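Glutamine synthetase (Streptomyces coelicolor, PDB 4BAX) belongs to the glutamine synthetase family and forms a ten-chain assembly whose subunits join a beta-grasp domain to a catalytic domain. Local coordinates at residues M261-V264 with K265-A269; P90-T93 with R94-L97; L330-T333 with C334-L338. All coordinates share one frame; numbering follows the deposited sequence.

Overall arrangement
The three contacts are local, each made between residues a few positions apart, and helix 323-341 brings them together. Contact 3 is a stretch of that helix. Contact 1, at the end of helix 259-264, rests against it: H263 NE2 lies 2.9 Å from T333 OG1, a probable hydrogen bond, and the Y267 hydroxyl packs on L330. Contact 2, where helix 94-103 begins, touches neither of the others, its nearest atoms being about 5 Å from contact 3 and about 8 Å from contact 1, yet its side chains meet the same long helix at Y324, T327 and R328. Centres of contacts 1 and 3 are 16 Å apart, those of contacts 2 and 3 18 Å.

Contact 1. Residues M261-V264 with K265-A269; sequences MDHV and KNYGA
H263 and Y267 meet where helix 259-264 ends in a type I beta turn running from V264 to Y267, an example of side-chain bonding at a helix terminus. Here the packing is close. With H263 CG beside the backbone N (chi1 -72°), the two side chains run alongside each other, and H263 CB sits over one face of the phenol, 4.0 Å from the Y267 ring centroid. The imidazole itself swings past the rim, its plane oblique to the phenol at 79°, and ND1 donates to Y267 OH almost within the imidazole plane. NE2 of H263 bonds T333, while the Y267 hydroxyl also bonds D314.

The opposite character appears at K265, which is exposed. Its extended chain runs beside D262, but NZ stays 4.6 Å from D262 OD1, too far for a salt bridge, and the other carboxylate oxygen is bonded to S258. Backbone bonds hold the frame: K265 N reaches M261 O in helical fashion, N266 N bonds H263 O, and Y267 N to V264 O closes the turn. The N266 amide finishes the helix end, ND2 donating to D262 O at 2.7 Å, nearly along the C=O axis and in the amide's own plane.

Contact 2. Residues P90-T93 with R94-L97; sequences PSNT and RAAL
The N92 amide stands at the start of helix 94-103 with A95 on one side of its plane and R94 on the other: the A95 methyl lies 3.7 Å from N92 OD1, and R94 CB approaches the same oxygen to 3.5 Å from across the plane. At one end of the amide, OD1 accepts from A95 N at 3.0 Å, the donor tilted 34° out of the carbonyl plane; at the other, ND2 is bonded to E80 and to the backbone oxygen of V81. The second flat group, the R94 guanidinium, is carried off from the cap on an extended chain and makes a salt bridge with D195.

This is helix capping by an asparagine, a standard answer to the backbone N-H groups that a first turn leaves without helical acceptors. CG anti to the backbone N (chi1 -174°) carries the N92 amide toward the N-H groups of that turn, and its bonds at both ends should fix the rotation of the group. T93 follows, its hydroxyl bonded to D322.

In the fold, the cap ties the beginning of helix 94-103 back to strand 75-82, which supplies E80 and V81. R94 and L97 lean on helix 190-210 through L191, while T93, R94, A96 and L97 meet helix 323-341.

Contact 3. Residues L330-T333 with C334-L338; sequences LVDT and CCTAL
C334 begins the turn that follows L330-T333 in helix 323-341, and its contacts back to L330 illustrate how a helix sorts its side chains by face. C334 N donates to L330 O at 2.9 Å, and C334 SG packs on L330 CD2 at 4.2 Å, on a side of the helix that meets strand 231-236 through T233 and F235.

C335 repeats the pattern one residue on. C335 N bonds to V331 O at 3.0 Å with a more bent N-H direction (138°), within a region that includes a wider pi-type turn at 331-333, and C335 SG lies 4.0 Å from V331 CG1.

T336 changes the chemistry. Its hydroxyl, placed beside its own backbone N (chi1 -73°), bends back to donate to D332 O at 2.8 Å, arriving in the carbonyl plane. T336 N makes a weak bond to that oxygen at 3.3 Å. The D332 carboxylate runs alongside, with OD1 3.6 Å from T336 OG1. A337 N then continues the helix by bonding to T333 O, while A337 CB touches S253 of helix 244-253. L338 closes the sequence with a bond from its N to C334 O, its side chain touching T249.

The SG atoms of the buried cysteines meet apolar carbons of L330 and V331, whereas the T336 hydroxyl finds an acceptor in its own helix, and D332 O receives two donors from one residue, the second weak.

Contact 1. Residues M261-V264 with K265-A269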
loop_
_atom_site.group_PDB
_atom_site.type_symbol
_atom_site.label_atom_id
_atom_site.label_comp_id
_atom_site.label_asym_id
_atom_site.label_seq_id
_atom_site.Cartn_x
_atom_site.Cartn_y
_atom_site.Cartn_z
ATOM N N MET A 261 30.723 44.102 6.805
ATOM C CA MET A 261 29.287 44.176 6.593
ATOM C C MET A 261 28.910 44.303 5.122
ATOM O O MET A 261 27.955 43.673 4.677
ATOM C CB MET A 261 28.693 45.339 7.402
ATOM C CG MET A 261 27.950 44.952 8.677
ATOM S SD MET A 261 28.185 43.252 9.222
ATOM C CE MET A 261 26.757 42.492 8.442
ATOM N N ASP A 262 29.725 45.024 4.357
ATOM C CA ASP A 262 29.491 45.211 2.931
ATOM C C ASP A 262 29.486 43.873 2.187
ATOM O O ASP A 262 28.611 43.621 1.351
ATOM C CB ASP A 262 30.573 46.111 2.337
ATOM C CG ASP A 262 30.352 47.579 2.646
ATOM O OD1 ASP A 262 29.250 47.939 3.137
ATOM O OD2 ASP A 262 31.277 48.374 2.379
ATOM N N HIS A 263 30.462 43.015 2.504
ATOM C CA HIS A 263 30.522 41.673 1.919
ATOM C C HIS A 263 29.406 40.779 2.462
ATOM O O HIS A 263 28.651 40.155 1.704
ATOM C CB HIS A 263 31.886 41.020 2.175
ATOM C CG HIS A 263 33.005 41.609 1.375
ATOM N ND1 HIS A 263 33.840 40.841 0.590
ATOM C CD2 HIS A 263 33.442 42.885 1.259
ATOM C CE1 HIS A 263 34.730 41.624 0.008
ATOM N NE2 HIS A 263 34.513 42.869 0.398
ATOM N N VAL A 264 29.294 40.733 3.784
ATOM C CA VAL A 264 28.389 39.798 4.421
ATOM C C VAL A 264 26.947 40.051 4.014
ATOM O O VAL A 264 26.180 39.109 3.743
ATOM C CB VAL A 264 28.567 39.808 5.949
ATOM C CG1 VAL A 264 27.312 39.292 6.662
ATOM C CG2 VAL A 264 29.827 39.014 6.368
ATOM N N LYS A 265 26.603 41.323 3.811
ATOM C CA LYS A 265 25.188 41.582 3.395
ATOM C C LYS A 265 24.910 41.266 1.944
ATOM O O LYS A 265 23.750 41.357 1.501
ATOM C CB LYS A 265 24.760 43.038 3.670
ATOM C CG LYS A 265 25.473 44.089 2.830
ATOM C CD LYS A 265 24.937 45.489 3.115
ATOM C CE LYS A 265 25.717 46.656 2.473
ATOM N NZ LYS A 265 24.717 47.729 2.561
ATOM N N ASN A 266 25.934 40.880 1.195
ATOM C CA ASN A 266 25.782 40.460 -0.203
ATOM C C ASN A 266 26.186 39.017 -0.428
ATOM O O ASN A 266 26.321 38.562 -1.576
ATOM C CB ASN A 266 26.599 41.364 -1.136
ATOM C CG ASN A 266 26.060 42.745 -1.237
ATOM O OD1 ASN A 266 25.072 42.975 -1.927
ATOM N ND2 ASN A 266 26.691 43.686 -0.545
ATOM N N TYR A 267 26.368 38.298 0.673
ATOM C CA TYR A 267 26.933 36.957 0.621
ATOM C C TYR A 267 25.875 35.863 0.664
ATOM O O TYR A 267 26.195 34.689 0.866
ATOM C CB TYR A 267 27.933 36.766 1.758
ATOM C CG TYR A 267 29.367 37.065 1.400
ATOM C CD1 TYR A 267 29.706 37.702 0.209
ATOM C CD2 TYR A 267 30.393 36.707 2.261
ATOM C CE1 TYR A 267 31.043 37.976 -0.101
ATOM C CE2 TYR A 267 31.724 36.959 1.955
ATOM C CZ TYR A 267 32.049 37.594 0.785
ATOM O OH TYR A 267 33.383 37.839 0.531
ATOM N N GLY A 268 24.620 36.253 0.479
ATOM C CA GLY A 268 23.559 35.280 0.378
ATOM C C GLY A 268 22.502 35.461 1.434
ATOM O O GLY A 268 22.774 35.913 2.546
ATOM N N ALA A 269 21.285 35.063 1.090
ATOM C CA ALA A 269 20.151 35.237 1.976
ATOM C C ALA A 269 20.184 34.213 3.108
ATOM O O ALA A 269 20.484 33.029 2.889
ATOM C CB ALA A 269 18.846 35.131 1.178
#

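Contact 2. Residues P90-T93 with R94-L97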
loop_
_atom_site.group_PDB
_atom_site.type_symbol
_atom_site.label_atom_id
_atom_site.label_comp_id
_atom_site.label_asym_id
_atom_site.label_seq_id
_atom_site.Cartn_x
_atom_site.Cartn_y
_atom_site.Cartn_z
ATOM N N PRO A 90 18.341 46.063 -14.435
ATOM C CA PRO A 90 18.732 46.197 -13.019
ATOM C C PRO A 90 19.122 44.862 -12.360
ATOM O O PRO A 90 19.992 44.843 -11.487
ATOM C CB PRO A 90 17.471 46.765 -12.373
ATOM C CG PRO A 90 16.851 47.581 -13.451
ATOM C CD PRO A 90 17.123 46.833 -14.738
ATOM N N SER A 91 18.509 43.764 -12.792
ATOM C CA SER A 91 18.857 42.444 -12.285
ATOM C C SER A 91 20.262 42.013 -12.704
ATOM O O SER A 91 20.851 41.135 -12.066
ATOM C CB SER A 91 17.829 41.404 -12.725
ATOM O OG SER A 91 17.543 41.547 -14.101
ATOM N N ASN A 92 20.786 42.606 -13.782
ATOM C CA ASN A 92 22.093 42.214 -14.321
ATOM C C ASN A 92 23.222 42.550 -13.345
ATOM O O ASN A 92 23.424 43.715 -13.033
ATOM C CB ASN A 92 22.305 42.894 -15.674
ATOM C CG ASN A 92 23.578 42.443 -16.389
ATOM O OD1 ASN A 92 24.581 42.077 -15.766
ATOM N ND2 ASN A 92 23.552 42.513 -17.711
ATOM N N THR A 93 23.933 41.523 -12.861
ATOM C CA THR A 93 25.024 41.696 -11.883
ATOM C C THR A 93 26.363 41.379 -12.501
ATOM O O THR A 93 27.424 41.650 -11.908
ATOM C CB THR A 93 24.838 40.819 -10.606
ATOM O OG1 THR A 93 24.854 39.427 -10.959
ATOM C CG2 THR A 93 23.548 41.184 -9.861
ATOM N N ARG A 94 26.302 40.824 -13.711
ATOM C CA ARG A 94 27.505 40.537 -14.491
ATOM C C ARG A 94 28.195 41.806 -14.934
ATOM O O ARG A 94 29.421 41.889 -14.879
ATOM C CB ARG A 94 27.164 39.665 -15.702
ATOM C CG ARG A 94 28.307 38.825 -16.180
ATOM C CD ARG A 94 28.101 38.376 -17.604
ATOM N NE ARG A 94 29.207 37.533 -18.048
ATOM C CZ ARG A 94 30.111 37.925 -18.939
ATOM N NH1 ARG A 94 30.021 39.151 -19.448
ATOM N NH2 ARG A 94 31.101 37.106 -19.309
ATOM N N ALA A 95 27.405 42.806 -15.318
ATOM C CA ALA A 95 27.949 44.025 -15.908
ATOM C C ALA A 95 28.844 44.776 -14.924
ATOM O O ALA A 95 29.844 45.373 -15.330
ATOM C CB ALA A 95 26.830 44.925 -16.445
ATOM N N ALA A 96 28.460 44.776 -13.647
ATOM C CA ALA A 96 29.281 45.395 -12.610
ATOM C C ALA A 96 30.617 44.678 -12.453
ATOM O O ALA A 96 31.673 45.326 -12.396
ATOM C CB ALA A 96 28.532 45.433 -11.274
ATOM N N LEU A 97 30.582 43.346 -12.471
ATOM C CA LEU A 97 31.812 42.557 -12.377
ATOM C C LEU A 97 32.702 42.828 -13.594
ATOM O O LEU A 97 33.925 42.870 -13.468
ATOM C CB LEU A 97 31.517 41.063 -12.211
ATOM C CG LEU A 97 32.759 40.159 -12.253
ATOM C CD1 LEU A 97 33.685 40.456 -11.055
ATOM C CD2 LEU A 97 32.394 38.645 -12.289
#

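Contact 3. Residues L330-T333 with C334-L338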
loop_
_atom_site.group_PDB
_atom_site.type_symbol
_atom_site.label_atom_id
_atom_site.label_comp_id
_atom_site.label_asym_id
_atom_site.label_seq_id
_atom_site.Cartn_x
_atom_site.Cartn_y
_atom_site.Cartn_z
ATOM N N LEU A 330 35.223 40.999 -3.778
ATOM C CA LEU A 330 36.580 40.624 -3.401
ATOM C C LEU A 330 37.599 41.392 -4.236
ATOM O O LEU A 330 38.605 41.859 -3.706
ATOM C CB LEU A 330 36.786 39.120 -3.544
ATOM C CG LEU A 330 36.213 38.366 -2.347
ATOM C CD1 LEU A 330 36.163 36.853 -2.606
ATOM C CD2 LEU A 330 37.025 38.706 -1.083
ATOM N N VAL A 331 37.341 41.524 -5.532
ATOM C CA VAL A 331 38.229 42.298 -6.391
ATOM C C VAL A 331 38.234 43.772 -5.991
ATOM O O VAL A 331 39.297 44.380 -5.866
ATOM C CB VAL A 331 37.825 42.176 -7.854
ATOM C CG1 VAL A 331 38.446 43.275 -8.679
ATOM C CG2 VAL A 331 38.215 40.803 -8.382
ATOM N N ASP A 332 37.061 44.338 -5.737
ATOM C CA ASP A 332 37.004 45.752 -5.402
ATOM C C ASP A 332 37.797 45.980 -4.130
ATOM O O ASP A 332 38.714 46.795 -4.097
ATOM C CB ASP A 332 35.560 46.220 -5.191
ATOM C CG ASP A 332 35.423 47.744 -5.259
ATOM O OD1 ASP A 332 36.365 48.452 -4.864
ATOM O OD2 ASP A 332 34.385 48.240 -5.741
ATOM N N THR A 333 37.477 45.218 -3.100
ATOM C CA THR A 333 38.113 45.455 -1.822
ATOM C C THR A 333 39.608 45.147 -1.824
ATOM O O THR A 333 40.433 46.033 -1.581
ATOM C CB THR A 333 37.383 44.667 -0.697
ATOM O OG1 THR A 333 36.024 45.124 -0.577
ATOM C CG2 THR A 333 38.119 44.781 0.644
ATOM N N CYS A 334 39.962 43.926 -2.198
ATOM C CA CYS A 334 41.346 43.485 -2.104
ATOM C C CYS A 334 42.300 44.163 -3.090
ATOM O O CYS A 334 43.344 44.687 -2.683
ATOM C CB CYS A 334 41.428 41.961 -2.252
ATOM S SG CYS A 334 40.505 41.040 -1.006
ATOM N N CYS A 335 41.909 44.186 -4.367
ATOM C CA CYS A 335 42.761 44.727 -5.430
ATOM C C CYS A 335 43.007 46.220 -5.249
ATOM O O CYS A 335 44.086 46.736 -5.552
ATOM C CB CYS A 335 42.149 44.464 -6.811
ATOM S SG CYS A 335 42.184 42.761 -7.382
ATOM N N THR A 336 41.995 46.907 -4.729
ATOM C CA THR A 336 42.117 48.325 -4.444
ATOM C C THR A 336 43.128 48.539 -3.328
ATOM O O THR A 336 44.023 49.377 -3.440
ATOM C CB THR A 336 40.767 48.928 -4.025
ATOM O OG1 THR A 336 39.919 49.032 -5.178
ATOM C CG2 THR A 336 40.947 50.294 -3.409
ATOM N N ALA A 337 43.015 47.739 -2.272
ATOM C CA ALA A 337 43.940 47.862 -1.169
ATOM C C ALA A 337 45.355 47.509 -1.606
ATOM O O ALA A 337 46.299 48.173 -1.181
ATOM C CB ALA A 337 43.502 46.998 -0.011
ATOM N N LEU A 338 45.499 46.523 -2.490
ATOM C CA LEU A 338 46.825 46.123 -3.006
ATOM C C LEU A 338 47.447 47.195 -3.904
ATOM O O LEU A 338 48.668 47.390 -3.931
ATOM C CB LEU A 338 46.756 44.766 -3.727
ATOM C CG LEU A 338 46.449 43.552 -2.841
ATOM C CD1 LEU A 338 45.926 42.363 -3.654
ATOM C CD2 LEU A 338 47.702 43.170 -2.052
#